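Local coordinates for GTPase-activating protein GYP1 (PDB 1FKM) that stimulates GTP hydrolysis by Ypt/Rab GTPases such as YPT1 and YPT7, supplying a catalytic arginine and glutamine in trans through its TBC domain, at residues E58-L61 with Q62-R65; C181-K184 with L185-I189; F234-N238 with C239-R243; F245-G248 with T249-R252; D341-M344 with E345-F348. All coordinates share one frame; numbering follows the deposited sequence. Where two conformers were deposited one is given.

Contact 1: E58-L61 with Q62-R65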
loop_
_atom_site.group_PDB
_atom_site.type_symbol
_atom_site.label_atom_id
_atom_site.label_comp_id
_atom_site.label_asym_id
_atom_site.label_seq_id
_atom_site.Cartn_x
_atom_site.Cartn_y
_atom_site.Cartn_z
ATOM N N GLU A 58 17.519 -17.520 -2.527
ATOM C CA GLU A 58 18.017 -17.878 -1.203
ATOM C C GLU A 58 19.119 -16.939 -0.727
ATOM O O GLU A 58 19.058 -16.404 0.383
ATOM C CB GLU A 58 18.556 -19.310 -1.189
ATOM C CG GLU A 58 19.091 -19.723 0.176
ATOM C CD GLU A 58 19.910 -20.994 0.131
ATOM O OE1 GLU A 58 20.952 -21.001 -0.557
ATOM O OE2 GLU A 58 19.513 -21.982 0.784
ATOM N N GLY A 59 20.130 -16.753 -1.569
ATOM C CA GLY A 59 21.233 -15.885 -1.213
ATOM C C GLY A 59 20.795 -14.441 -1.094
ATOM O O GLY A 59 21.260 -13.713 -0.215
ATOM N N PHE A 60 19.902 -14.022 -1.986
ATOM C CA PHE A 60 19.406 -12.653 -1.974
ATOM C C PHE A 60 18.740 -12.336 -0.637
ATOM O O PHE A 60 19.038 -11.323 -0.018
ATOM C CB PHE A 60 18.390 -12.438 -3.095
ATOM C CG PHE A 60 17.723 -11.091 -3.049
ATOM C CD1 PHE A 60 18.347 -9.972 -3.584
ATOM C CD2 PHE A 60 16.482 -10.940 -2.437
ATOM C CE1 PHE A 60 17.750 -8.716 -3.512
ATOM C CE2 PHE A 60 15.875 -9.689 -2.358
ATOM C CZ PHE A 60 16.512 -8.574 -2.898
ATOM N N LEU A 61 17.833 -13.208 -0.208
ATOM C CA LEU A 61 17.109 -13.015 1.046
ATOM C C LEU A 61 18.030 -13.033 2.263
ATOM O O LEU A 61 17.880 -12.216 3.171
ATOM C CB LEU A 61 16.014 -14.079 1.190
ATOM C CG LEU A 61 14.834 -13.958 0.210
ATOM C CD1 LEU A 61 13.897 -15.132 0.385
ATOM C CD2 LEU A 61 14.080 -12.652 0.457
ATOM N N GLN A 62 18.982 -13.960 2.285
ATOM C CA GLN A 62 19.918 -14.037 3.400
ATOM C C GLN A 62 20.656 -12.714 3.545
ATOM O O GLN A 62 20.770 -12.174 4.644
ATOM C CB GLN A 62 20.929 -15.168 3.190
ATOM C CG GLN A 62 20.330 -16.557 3.223
ATOM C CD GLN A 62 21.364 -17.643 2.977
ATOM O OE1 GLN A 62 22.147 -17.568 2.028
ATOM N NE2 GLN A 62 21.365 -18.664 3.826
ATOM N N ARG A 63 21.143 -12.182 2.430
ATOM C CA ARG A 63 21.875 -10.923 2.449
ATOM C C ARG A 63 21.002 -9.726 2.817
ATOM O O ARG A 63 21.423 -8.856 3.579
ATOM C CB ARG A 63 22.551 -10.684 1.094
ATOM C CG ARG A 63 23.636 -11.715 0.781
ATOM C CD ARG A 63 24.442 -11.392 -0.474
ATOM N NE ARG A 63 23.701 -11.603 -1.718
ATOM C CZ ARG A 63 22.949 -10.684 -2.315
ATOM N NH1 ARG A 63 22.831 -9.472 -1.786
ATOM N NH2 ARG A 63 22.324 -10.976 -3.449
ATOM N N LYS A 64 19.785 -9.676 2.282
ATOM C CA LYS A 64 18.892 -8.560 2.585
ATOM C C LYS A 64 18.410 -8.587 4.030
ATOM O O LYS A 64 18.312 -7.547 4.675
ATOM C CB LYS A 64 17.684 -8.570 1.640
ATOM C CG LYS A 64 18.051 -8.406 0.178
ATOM C CD LYS A 64 18.896 -7.157 -0.059
ATOM C CE LYS A 64 18.130 -5.879 0.240
ATOM N NZ LYS A 64 18.928 -4.655 -0.075
ATOM N N ARG A 65 18.101 -9.777 4.531
ATOM C CA ARG A 65 17.626 -9.925 5.898
ATOM C C ARG A 65 18.752 -9.651 6.885
ATOM O O ARG A 65 18.527 -9.095 7.958
ATOM C CB ARG A 65 17.029 -11.320 6.090
ATOM C CG ARG A 65 15.726 -11.488 5.303
ATOM C CD ARG A 65 15.220 -12.918 5.273
ATOM N NE ARG A 65 13.921 -13.003 4.606
ATOM C CZ ARG A 65 13.317 -14.143 4.289
ATOM N NH1 ARG A 65 13.899 -15.300 4.576
ATOM N NH2 ARG A 65 12.127 -14.129 3.696
#
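One face of the F60 ring is covered by K64, whose CG sits 3.6 Å from the ring centroid and 17° off the normal, a CH-pi contact one helical turn along. The closest side-chain pair is F60 CZ and K64 CG at 3.4 Å, so the methylene lies toward the rim rather than over the middle. K64 CG, anti to its carbonyl carbon (chi1 -62°), is set over the ring; the bends beyond it keep CD near F60 CE1 and CZ. The R63 guanidinium stands almost perpendicular to the same ring and comes at it obliquely, NH2 lying 4.1 Å from F60 CD1, while its own face rests on F60 CA and G59 O. On the next flank L61 and R65 run side by side, and L61 CD1 covers a face of the R65 guanidinium, 3.9 Å from NH2. E58 and Q62 also point the same way, carboxylate and amide stacked with planes 17° apart. Underneath run four regular i to i+4 backbone bonds, the shortest from R65 N to L61 O at 2.8 Å. From outside the helix, Y49 meets the F60 ring edge-to-face, and D177 of helix 168-186 holds the R65 guanidinium in a salt bridge. Within the segments this is i to i+3 and i to i+4 packing along one continuous alpha-helix, 57-74, at the surface of the all-helical TBC domain.

Contact 2: C181-K184 with L185-I189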
loop_
_atom_site.group_PDB
_atom_site.type_symbol
_atom_site.label_atom_id
_atom_site.label_comp_id
_atom_site.label_asym_id
_atom_site.label_seq_id
_atom_site.Cartn_x
_atom_site.Cartn_y
_atom_site.Cartn_z
ATOM N N CYS A 181 10.472 -3.834 0.957
ATOM C CA CYS A 181 9.377 -3.638 0.014
ATOM C C CYS A 181 8.748 -2.266 0.215
ATOM O O CYS A 181 8.360 -1.612 -0.754
ATOM C CB CYS A 181 8.338 -4.755 0.152
ATOM S SG CYS A 181 8.973 -6.349 -0.476
ATOM N N LEU A 182 8.652 -1.822 1.467
ATOM C CA LEU A 182 8.113 -0.491 1.743
ATOM C C LEU A 182 9.058 0.500 1.077
ATOM O O LEU A 182 8.631 1.488 0.475
ATOM C CB LEU A 182 8.094 -0.202 3.250
ATOM C CG LEU A 182 7.764 1.246 3.640
ATOM C CD1 LEU A 182 6.332 1.573 3.228
ATOM C CD2 LEU A 182 7.943 1.433 5.138
ATOM N N THR A 183 10.355 0.227 1.195
ATOM C CA THR A 183 11.366 1.097 0.612
ATOM C C THR A 183 11.204 1.179 -0.905
ATOM O O THR A 183 11.237 2.269 -1.478
ATOM C CB THR A 183 12.790 0.606 0.977
ATOM O OG1 THR A 183 12.974 0.706 2.398
ATOM C CG2 THR A 183 13.858 1.457 0.279
ATOM N N LYS A 184 11.006 0.032 -1.550
ATOM C CA LYS A 184 10.838 -0.006 -3.004
ATOM C C LYS A 184 9.592 0.760 -3.432
ATOM O O LYS A 184 9.599 1.441 -4.457
ATOM C CB LYS A 184 10.731 -1.456 -3.503
ATOM C CG LYS A 184 12.051 -2.201 -3.594
ATOM C CD LYS A 184 12.930 -1.629 -4.698
ATOM C CE LYS A 184 14.261 -2.371 -4.799
ATOM N NZ LYS A 184 15.149 -1.766 -5.834
ATOM N N LEU A 185 8.523 0.641 -2.647
ATOM C CA LEU A 185 7.271 1.331 -2.952
ATOM C C LEU A 185 7.465 2.841 -2.914
ATOM O O LEU A 185 7.168 3.541 -3.881
ATOM C CB LEU A 185 6.186 0.952 -1.937
ATOM C CG LEU A 185 4.838 1.655 -2.146
ATOM C CD1 LEU A 185 4.217 1.164 -3.450
ATOM C CD2 LEU A 185 3.908 1.367 -0.967
ATOM N N LEU A 186 7.977 3.329 -1.790
ATOM C CA LEU A 186 8.185 4.754 -1.603
ATOM C C LEU A 186 9.195 5.386 -2.569
ATOM O O LEU A 186 9.144 6.592 -2.820
ATOM C CB LEU A 186 8.586 5.024 -0.147
ATOM C CG LEU A 186 7.533 4.634 0.902
ATOM C CD1 LEU A 186 8.060 4.928 2.290
ATOM C CD2 LEU A 186 6.246 5.401 0.664
ATOM N N GLU A 187 10.106 4.586 -3.119
ATOM C CA GLU A 187 11.085 5.136 -4.049
ATOM C C GLU A 187 10.422 5.534 -5.368
ATOM O O GLU A 187 11.001 6.279 -6.159
ATOM C CB GLU A 187 12.219 4.132 -4.302
ATOM C CG GLU A 187 13.043 3.834 -3.062
ATOM C CD GLU A 187 14.193 2.878 -3.320
ATOM O OE1 GLU A 187 13.996 1.894 -4.068
ATOM O OE2 GLU A 187 15.289 3.104 -2.758
ATOM N N GLN A 188 9.203 5.058 -5.597
ATOM C CA GLN A 188 8.487 5.390 -6.829
ATOM C C GLN A 188 7.731 6.708 -6.683
ATOM O O GLN A 188 7.293 7.299 -7.672
ATOM C CB GLN A 188 7.496 4.278 -7.191
ATOM C CG GLN A 188 8.108 2.887 -7.236
ATOM C CD GLN A 188 7.104 1.818 -7.626
ATOM O OE1 GLN A 188 7.254 0.651 -7.258
ATOM N NE2 GLN A 188 6.086 2.204 -8.385
ATOM N N ILE A 189 7.577 7.159 -5.442
ATOM C CA ILE A 189 6.867 8.401 -5.142
ATOM C C ILE A 189 7.628 9.167 -4.062
ATOM O O ILE A 189 7.042 9.694 -3.120
ATOM C CB ILE A 189 5.430 8.101 -4.642
ATOM C CG1 ILE A 189 5.472 7.073 -3.503
ATOM C CG2 ILE A 189 4.590 7.574 -5.789
ATOM C CD1 ILE A 189 4.091 6.723 -2.914
#
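Backbone bonds from L185 N to C181 O (2.9 Å) and from L186 N to L182 O (3.0 Å) carry alpha-helical turns of helix 168-186, the second of them almost straight at 177°. Farther along, Q188 N and I189 N bond to L185 O and L186 O, three residues back. This is one of the helices in the interior of the TBC domain, and its buried flank is largely leucine. L182 and L186 meet through their CD1 methyls, 3.9 Å apart. L182 CG lies opposite its backbone N (chi1 170°), which swings the branch forward to its partner on the following turn. Around L186 gather I133 and L136 of helix 133-145 and W120 of helix 107-123. With L186 cut back to an alanine, L182 CD1 is likely to lose its methyl partner and a gap to open against I133, L136 and W120. The other flank is polar and looser: T183 CG2 touches E187 OE2 at 3.7 Å, and the hydroxyl of T183 bonds to the backbone O of F179. K184 curls at chi2 toward the same carboxylate, its CD lying 3.7 Å from E187 OE1, but the charges stay beyond salt-bridge range, with K184 NZ 4.2 Å from E187 OE1.

Contact 3: F234-N238 with C239-R243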
loop_
_atom_site.group_PDB
_atom_site.type_symbol
_atom_site.label_atom_id
_atom_site.label_comp_id
_atom_site.label_asym_id
_atom_site.label_seq_id
_atom_site.Cartn_x
_atom_site.Cartn_y
_atom_site.Cartn_z
ATOM N N PHE A 234 -6.217 15.076 0.032
ATOM C CA PHE A 234 -4.878 14.938 0.589
ATOM C C PHE A 234 -4.735 13.542 1.188
ATOM O O PHE A 234 -3.742 12.855 0.956
ATOM C CB PHE A 234 -4.588 15.968 1.680
ATOM C CG PHE A 234 -3.225 15.801 2.290
ATOM C CD1 PHE A 234 -2.095 16.254 1.621
ATOM C CD2 PHE A 234 -3.061 15.109 3.485
ATOM C CE1 PHE A 234 -0.817 16.013 2.129
ATOM C CE2 PHE A 234 -1.788 14.863 4.003
ATOM C CZ PHE A 234 -0.667 15.316 3.321
ATOM N N ARG A 235 -5.734 13.118 1.953
ATOM C CA ARG A 235 -5.683 11.805 2.579
ATOM C C ARG A 235 -5.706 10.701 1.523
ATOM O O ARG A 235 -5.026 9.685 1.666
ATOM C CB ARG A 235 -6.852 11.633 3.553
ATOM C CG ARG A 235 -6.675 10.473 4.526
ATOM C CD ARG A 235 -7.845 10.375 5.500
ATOM N NE ARG A 235 -9.087 9.984 4.837
ATOM C CZ ARG A 235 -10.260 9.876 5.452
ATOM N NH1 ARG A 235 -10.358 10.133 6.747
ATOM N NH2 ARG A 235 -11.336 9.503 4.772
ATOM N N TRP A 236 -6.487 10.901 0.463
ATOM C CA TRP A 236 -6.567 9.917 -0.617
ATOM C C TRP A 236 -5.173 9.697 -1.203
ATOM O O TRP A 236 -4.756 8.569 -1.458
ATOM C CB TRP A 236 -7.485 10.407 -1.738
ATOM C CG TRP A 236 -8.956 10.446 -1.406
ATOM C CD1 TRP A 236 -9.535 10.315 -0.178
ATOM C CD2 TRP A 236 -10.023 10.646 -2.338
ATOM N NE1 TRP A 236 -10.907 10.422 -0.288
ATOM C CE2 TRP A 236 -11.229 10.627 -1.606
ATOM C CE3 TRP A 236 -10.073 10.842 -3.725
ATOM C CZ2 TRP A 236 -12.477 10.798 -2.215
ATOM C CZ3 TRP A 236 -11.312 11.011 -4.331
ATOM C CH2 TRP A 236 -12.496 10.989 -3.576
HETATM N N MSE A 237 -4.459 10.795 -1.424
HETATM C CA MSE A 237 -3.120 10.722 -1.996
HETATM C C MSE A 237 -2.062 10.255 -0.999
HETATM O O MSE A 237 -1.261 9.374 -1.306
HETATM C CB MSE A 237 -2.719 12.087 -2.555
HETATM C CG MSE A 237 -2.608 12.112 -4.060
HETATM SE SE MSE A 237 -4.195 11.457 -4.934
HETATM C CE MSE A 237 -5.041 13.143 -5.342
ATOM N N ASN A 238 -2.080 10.843 0.193
ATOM C CA ASN A 238 -1.108 10.534 1.234
ATOM C C ASN A 238 -1.086 9.064 1.662
ATOM O O ASN A 238 -0.018 8.510 1.919
ATOM C CB ASN A 238 -1.361 11.429 2.455
ATOM C CG ASN A 238 -0.176 11.475 3.404
ATOM O OD1 ASN A 238 0.957 11.716 2.984
ATOM N ND2 ASN A 238 -0.431 11.262 4.689
ATOM N N CYS A 239 -2.257 8.434 1.724
ATOM C CA CYS A 239 -2.340 7.032 2.142
ATOM C C CYS A 239 -2.783 6.101 1.012
ATOM O O CYS A 239 -3.210 4.978 1.262
ATOM C CB CYS A 239 -3.316 6.905 3.320
ATOM S SG CYS A 239 -3.058 8.117 4.640
ATOM N N LEU A 240 -2.671 6.569 -0.228
ATOM C CA LEU A 240 -3.075 5.785 -1.390
ATOM C C LEU A 240 -4.470 5.159 -1.234
ATOM O O LEU A 240 -4.656 3.960 -1.463
ATOM C CB LEU A 240 -2.040 4.690 -1.687
ATOM C CG LEU A 240 -0.638 5.139 -2.113
ATOM C CD1 LEU A 240 0.225 3.917 -2.388
ATOM C CD2 LEU A 240 -0.722 6.010 -3.362
ATOM N N LEU A 241 -5.440 5.983 -0.843
ATOM C CA LEU A 241 -6.833 5.555 -0.671
ATOM C C LEU A 241 -7.107 4.522 0.418
ATOM O O LEU A 241 -8.250 4.099 0.605
ATOM C CB LEU A 241 -7.394 5.035 -2.004
ATOM C CG LEU A 241 -7.795 6.084 -3.046
ATOM C CD1 LEU A 241 -8.205 5.406 -4.349
ATOM C CD2 LEU A 241 -8.944 6.914 -2.500
HETATM N N MSE A 242 -6.076 4.128 1.156
HETATM C CA MSE A 242 -6.263 3.134 2.208
HETATM C C MSE A 242 -7.297 3.496 3.262
HETATM O O MSE A 242 -7.992 2.625 3.781
HETATM C CB MSE A 242 -4.945 2.857 2.915
HETATM C CG MSE A 242 -3.983 2.010 2.141
HETATM SE SE MSE A 242 -2.504 1.638 3.310
HETATM C CE MSE A 242 -3.469 0.674 4.686
ATOM N N ARG A 243 -7.395 4.777 3.586
ATOM C CA ARG A 243 -8.333 5.220 4.604
ATOM C C ARG A 243 -9.761 5.323 4.085
ATOM O O ARG A 243 -10.662 5.721 4.822
ATOM C CB ARG A 243 -7.881 6.571 5.162
ATOM C CG ARG A 243 -6.444 6.562 5.664
ATOM C CD ARG A 243 -6.313 5.807 6.972
ATOM N NE ARG A 243 -6.798 6.607 8.093
ATOM C CZ ARG A 243 -6.212 7.721 8.519
ATOM N NH1 ARG A 243 -5.115 8.166 7.920
ATOM N NH2 ARG A 243 -6.724 8.397 9.538
HETATM O O HOH W 1 -6.506 7.193 2.137
#
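Backbone hydrogen bonds between W236 and L241, M237 and L240, and R235 and C239 finish helix 230-238. C239 N gives the last regular i to i+4 bond, to R235 O; L241 N then reaches back five residues to W236 O at 2.7 Å, lying in the carbonyl plane on a lone pair. A weak bond of 3.3 Å runs from L240 N to M237 O. One water extends the closure, donating to R235 O and accepting from R243 N at 3.0 Å. Among apolar contacts, L241 CD2 lies over one face of the W236 indole, 4.0 Å from the centroid of the five-membered ring and 24° off its normal; F232 and F335 meet the same indole edge-to-face. R235 has two conformers; in one of them the two arginines cross at about a right angle, R235 NE 3.6 Å from R243 CB, so a methylene covers the guanidinium face of R235. The R235 chain there, with CG anti to the backbone N (chi1 -164°), bends at chi3, and the charge is taken up by E244 while NH2 bonds to Q356 O. N238 uses both ends of its amide, OD1 to Q197 and ND2 to the backbone O of Q131, the glutamine finger. With L240 at positive phi as its C-prime residue, this is a Schellman motif overlapped by a type I' turn from C239 to M242, ending a helix beside the catalytic glutamine.

Contact 4: F245-G248 with T249-R252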
loop_
_atom_site.group_PDB
_atom_site.type_symbol
_atom_site.label_atom_id
_atom_site.label_comp_id
_atom_site.label_asym_id
_atom_site.label_seq_id
_atom_site.Cartn_x
_atom_site.Cartn_y
_atom_site.Cartn_z
ATOM N N PHE A 245 -11.150 2.588 2.234
ATOM C CA PHE A 245 -11.618 1.225 1.983
ATOM C C PHE A 245 -11.271 0.279 3.123
ATOM O O PHE A 245 -10.447 0.600 3.978
ATOM C CB PHE A 245 -10.969 0.655 0.712
ATOM C CG PHE A 245 -11.291 1.407 -0.543
ATOM C CD1 PHE A 245 -12.527 1.252 -1.160
ATOM C CD2 PHE A 245 -10.348 2.239 -1.130
ATOM C CE1 PHE A 245 -12.825 1.918 -2.354
ATOM C CE2 PHE A 245 -10.630 2.907 -2.320
ATOM C CZ PHE A 245 -11.874 2.745 -2.934
ATOM N N GLN A 246 -11.905 -0.893 3.115
ATOM C CA GLN A 246 -11.632 -1.926 4.107
ATOM C C GLN A 246 -10.294 -2.540 3.681
ATOM O O GLN A 246 -9.968 -2.532 2.497
ATOM C CB GLN A 246 -12.717 -3.006 4.069
ATOM C CG GLN A 246 -14.105 -2.514 4.456
ATOM C CD GLN A 246 -14.136 -1.942 5.855
ATOM O OE1 GLN A 246 -13.752 -2.607 6.818
ATOM N NE2 GLN A 246 -14.588 -0.699 5.977
HETATM N N MSE A 247 -9.530 -3.074 4.628
HETATM C CA MSE A 247 -8.233 -3.671 4.294
HETATM C C MSE A 247 -8.290 -4.754 3.221
HETATM O O MSE A 247 -7.383 -4.862 2.404
HETATM C CB MSE A 247 -7.561 -4.238 5.548
HETATM C CG MSE A 247 -6.405 -3.386 6.034
HETATM SE SE MSE A 247 -4.862 -3.419 4.845
HETATM C CE MSE A 247 -3.499 -3.721 6.186
ATOM N N GLY A 248 -9.339 -5.568 3.230
ATOM C CA GLY A 248 -9.453 -6.606 2.219
ATOM C C GLY A 248 -9.508 -5.990 0.833
ATOM O O GLY A 248 -8.935 -6.510 -0.132
ATOM N N THR A 249 -10.200 -4.862 0.725
ATOM C CA THR A 249 -10.313 -4.177 -0.556
ATOM C C THR A 249 -8.971 -3.562 -0.930
ATOM O O THR A 249 -8.574 -3.581 -2.095
ATOM C CB THR A 249 -11.365 -3.063 -0.498
ATOM O OG1 THR A 249 -12.629 -3.632 -0.147
ATOM C CG2 THR A 249 -11.475 -2.356 -1.845
ATOM N N VAL A 250 -8.277 -3.013 0.060
ATOM C CA VAL A 250 -6.971 -2.400 -0.181
ATOM C C VAL A 250 -5.990 -3.455 -0.707
ATOM O O VAL A 250 -5.282 -3.220 -1.684
ATOM C CB VAL A 250 -6.407 -1.768 1.117
ATOM C CG1 VAL A 250 -4.957 -1.342 0.911
ATOM C CG2 VAL A 250 -7.255 -0.557 1.516
ATOM N N ILE A 251 -5.961 -4.619 -0.060
ATOM C CA ILE A 251 -5.074 -5.702 -0.478
ATOM C C ILE A 251 -5.319 -6.084 -1.935
ATOM O O ILE A 251 -4.378 -6.211 -2.723
ATOM C CB ILE A 251 -5.257 -6.956 0.420
ATOM C CG1 ILE A 251 -4.918 -6.613 1.875
ATOM C CG2 ILE A 251 -4.372 -8.093 -0.072
ATOM C CD1 ILE A 251 -3.532 -6.054 2.061
ATOM N N ARG A 252 -6.584 -6.259 -2.297
ATOM C CA ARG A 252 -6.935 -6.618 -3.665
ATOM C C ARG A 252 -6.508 -5.528 -4.643
ATOM O O ARG A 252 -6.001 -5.819 -5.725
ATOM C CB ARG A 252 -8.440 -6.870 -3.780
ATOM C CG ARG A 252 -8.930 -7.041 -5.212
ATOM C CD ARG A 252 -8.293 -8.230 -5.925
ATOM N NE ARG A 252 -8.759 -8.284 -7.310
ATOM C CZ ARG A 252 -8.287 -7.520 -8.288
ATOM N NH1 ARG A 252 -7.314 -6.648 -8.043
ATOM N NH2 ARG A 252 -8.815 -7.595 -9.501
HETATM O O HOH W 2 -13.835 -1.447 0.966
#
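Q246 O takes two backbone donors, V250 N at 3.0 Å in a good bond lying in the carbonyl plane, and T249 N at 2.9 Å in a weak one, bent to 122°. A water joins the same two residues, accepting from Q246 N and lying 2.7 Å from T249 OG1. This water also lies at the edge of the F245 ring, in its plane. Q246 is the N-cap of helix 247-261, and the bonds from I251 N to M247 O and R252 N to G248 O continue the first turn. F245, just ahead of the cap, crosses T249 at about a right angle, with T249 CG2 3.8 Å from its CD1. The threonine can serve both partners because its chi1 of -59° sets CG2 opposite the backbone N while OG1 lies beside it. A valine in place of T249 would probably keep the methyl contact with F245 but leave the bridging water without its hydroxyl partner. V250 CG2 packs on F245 CB at 4.0 Å, and F335 and W363 meet the F245 ring from beyond. Across the helix M247, bent at chi2 and chi3, lays its SE 4.1 Å from I251 CD1, next to T138 and P139 of helix 133-145. The polar end of R252 is held by a salt bridge from NE to E365.

Contact 5: D341-M344 with E345-F348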
loop_
_atom_site.group_PDB
_atom_site.type_symbol
_atom_site.label_atom_id
_atom_site.label_comp_id
_atom_site.label_asym_id
_atom_site.label_seq_id
_atom_site.Cartn_x
_atom_site.Cartn_y
_atom_site.Cartn_z
ATOM N N ASP A 341 -23.193 12.265 -9.222
ATOM C CA ASP A 341 -24.606 12.624 -9.101
ATOM C C ASP A 341 -24.991 12.948 -7.659
ATOM O O ASP A 341 -25.693 13.930 -7.400
ATOM C CB ASP A 341 -25.491 11.494 -9.635
ATOM C CG ASP A 341 -25.240 11.205 -11.101
ATOM O OD1 ASP A 341 -25.275 12.155 -11.909
ATOM O OD2 ASP A 341 -25.011 10.026 -11.449
ATOM N N GLN A 342 -24.533 12.124 -6.724
ATOM C CA GLN A 342 -24.828 12.338 -5.309
ATOM C C GLN A 342 -24.199 13.632 -4.786
ATOM O O GLN A 342 -24.833 14.383 -4.051
ATOM C CB GLN A 342 -24.309 11.161 -4.479
ATOM C CG GLN A 342 -25.095 9.873 -4.641
ATOM C CD GLN A 342 -24.435 8.701 -3.932
ATOM O OE1 GLN A 342 -23.480 8.113 -4.440
ATOM N NE2 GLN A 342 -24.931 8.367 -2.746
ATOM N N LEU A 343 -22.950 13.882 -5.165
ATOM C CA LEU A 343 -22.231 15.075 -4.717
ATOM C C LEU A 343 -22.901 16.371 -5.171
ATOM O O LEU A 343 -22.872 17.371 -4.453
ATOM C CB LEU A 343 -20.776 15.031 -5.215
ATOM C CG LEU A 343 -19.906 13.942 -4.569
ATOM C CD1 LEU A 343 -18.570 13.813 -5.291
ATOM C CD2 LEU A 343 -19.695 14.282 -3.103
HETATM N N MSE A 344 -23.500 16.343 -6.359
HETATM C CA MSE A 344 -24.179 17.511 -6.920
HETATM C C MSE A 344 -25.292 18.053 -6.021
HETATM O O MSE A 344 -25.719 19.195 -6.185
HETATM C CB MSE A 344 -24.781 17.171 -8.289
HETATM C CG MSE A 344 -23.775 16.881 -9.392
HETATM SE SE MSE A 344 -22.782 18.436 -9.966
HETATM C CE MSE A 344 -24.059 19.183 -11.212
ATOM N N GLU A 345 -25.761 17.243 -5.078
ATOM C CA GLU A 345 -26.841 17.668 -4.189
ATOM C C GLU A 345 -26.369 17.988 -2.773
ATOM O O GLU A 345 -27.188 18.166 -1.871
ATOM C CB GLU A 345 -27.919 16.579 -4.118
ATOM C CG GLU A 345 -28.427 16.081 -5.467
ATOM C CD GLU A 345 -29.073 17.171 -6.303
ATOM O OE1 GLU A 345 -29.893 17.939 -5.758
ATOM O OE2 GLU A 345 -28.769 17.253 -7.513
HETATM N N MSE A 346 -25.056 18.070 -2.579
HETATM C CA MSE A 346 -24.496 18.338 -1.252
HETATM C C MSE A 346 -23.785 19.674 -1.131
HETATM O O MSE A 346 -23.227 20.172 -2.103
HETATM C CB MSE A 346 -23.495 17.242 -0.877
HETATM C CG MSE A 346 -24.086 15.868 -0.661
HETATM SE SE MSE A 346 -22.679 14.557 -0.399
HETATM C CE MSE A 346 -23.315 13.207 -1.631
ATOM N N ASP A 347 -23.804 20.246 0.070
ATOM C CA ASP A 347 -23.112 21.507 0.312
ATOM C C ASP A 347 -21.752 21.173 0.922
ATOM O O ASP A 347 -21.389 19.997 1.021
ATOM C CB ASP A 347 -23.918 22.430 1.245
ATOM C CG ASP A 347 -24.229 21.804 2.597
ATOM O OD1 ASP A 347 -23.533 20.857 3.025
ATOM O OD2 ASP A 347 -25.179 22.286 3.251
ATOM N N PHE A 348 -21.001 22.190 1.332
ATOM C CA PHE A 348 -19.673 21.959 1.888
ATOM C C PHE A 348 -19.569 20.870 2.958
ATOM O O PHE A 348 -18.848 19.891 2.779
ATOM C CB PHE A 348 -19.089 23.252 2.455
ATOM C CG PHE A 348 -17.717 23.073 3.034
ATOM C CD1 PHE A 348 -16.613 22.942 2.201
ATOM C CD2 PHE A 348 -17.534 22.973 4.410
ATOM C CE1 PHE A 348 -15.347 22.708 2.724
ATOM C CE2 PHE A 348 -16.271 22.738 4.947
ATOM C CZ PHE A 348 -15.175 22.604 4.099
#
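A type I beta turn from L343 to M346 links short helix 340-343 to helix 348-355. M346 N closes the turn on L343 O at 3.0 Å, and E345 N bonds to Q342 O at 3.2 Å. Both donors stand well above the plane of their carbonyl, 57° and 53° out of it, unlike donors in a regular alpha-helix. The side chain that folds back over the turn is selenomethionine M346. Extended as far as SE, it then bends at chi3 (-132°), and its methyl CE comes to lie against Q342, 3.6 Å from CB. Its SE touches L343 CD2 at 4.0 Å, the two chains crossing at a slant. L343 is the buried member of the group, reaching L218 and F222 of helix 216-224 as well as F354 of helix 348-355; M346 also touches F354. E345 folds back at chi2 over the peptide that joins it to M344, with CD 3.9 Å from M344 C. Past the turn, D347 is the N-cap of the next helix, and its backbone N bonds to E350 OE1. The whole is a tight turn linking two helices at the periphery of an all-helical fold, a type I turn passing straight into an N-cap.

Overall arrangement
Contacts 3 and 4 are buried, contact 2 partly so, and contacts 1 and 5 lie at the surface on opposite sides of the chain's centre, about 53 Å apart between centres. Only contacts 3 and 4 touch, M242 CG packing on V250 CG1 at 3.7 Å, so the segment after helix 230-238 packs on the first turn of helix 247-261. Contact 1 pairs aliphatic and aromatic groups with the long chains of K64, R63 and R65; contact 2 has leucines inward and charges outward. Contacts 2 to 5 lie at or near helix ends, whereas contact 1 stays wholly within helix 57-74, and ordered water takes part in 3 and 4. Contact 3 lies nearest the glutamine finger, Q131, about 5 Å from the side chain of N238.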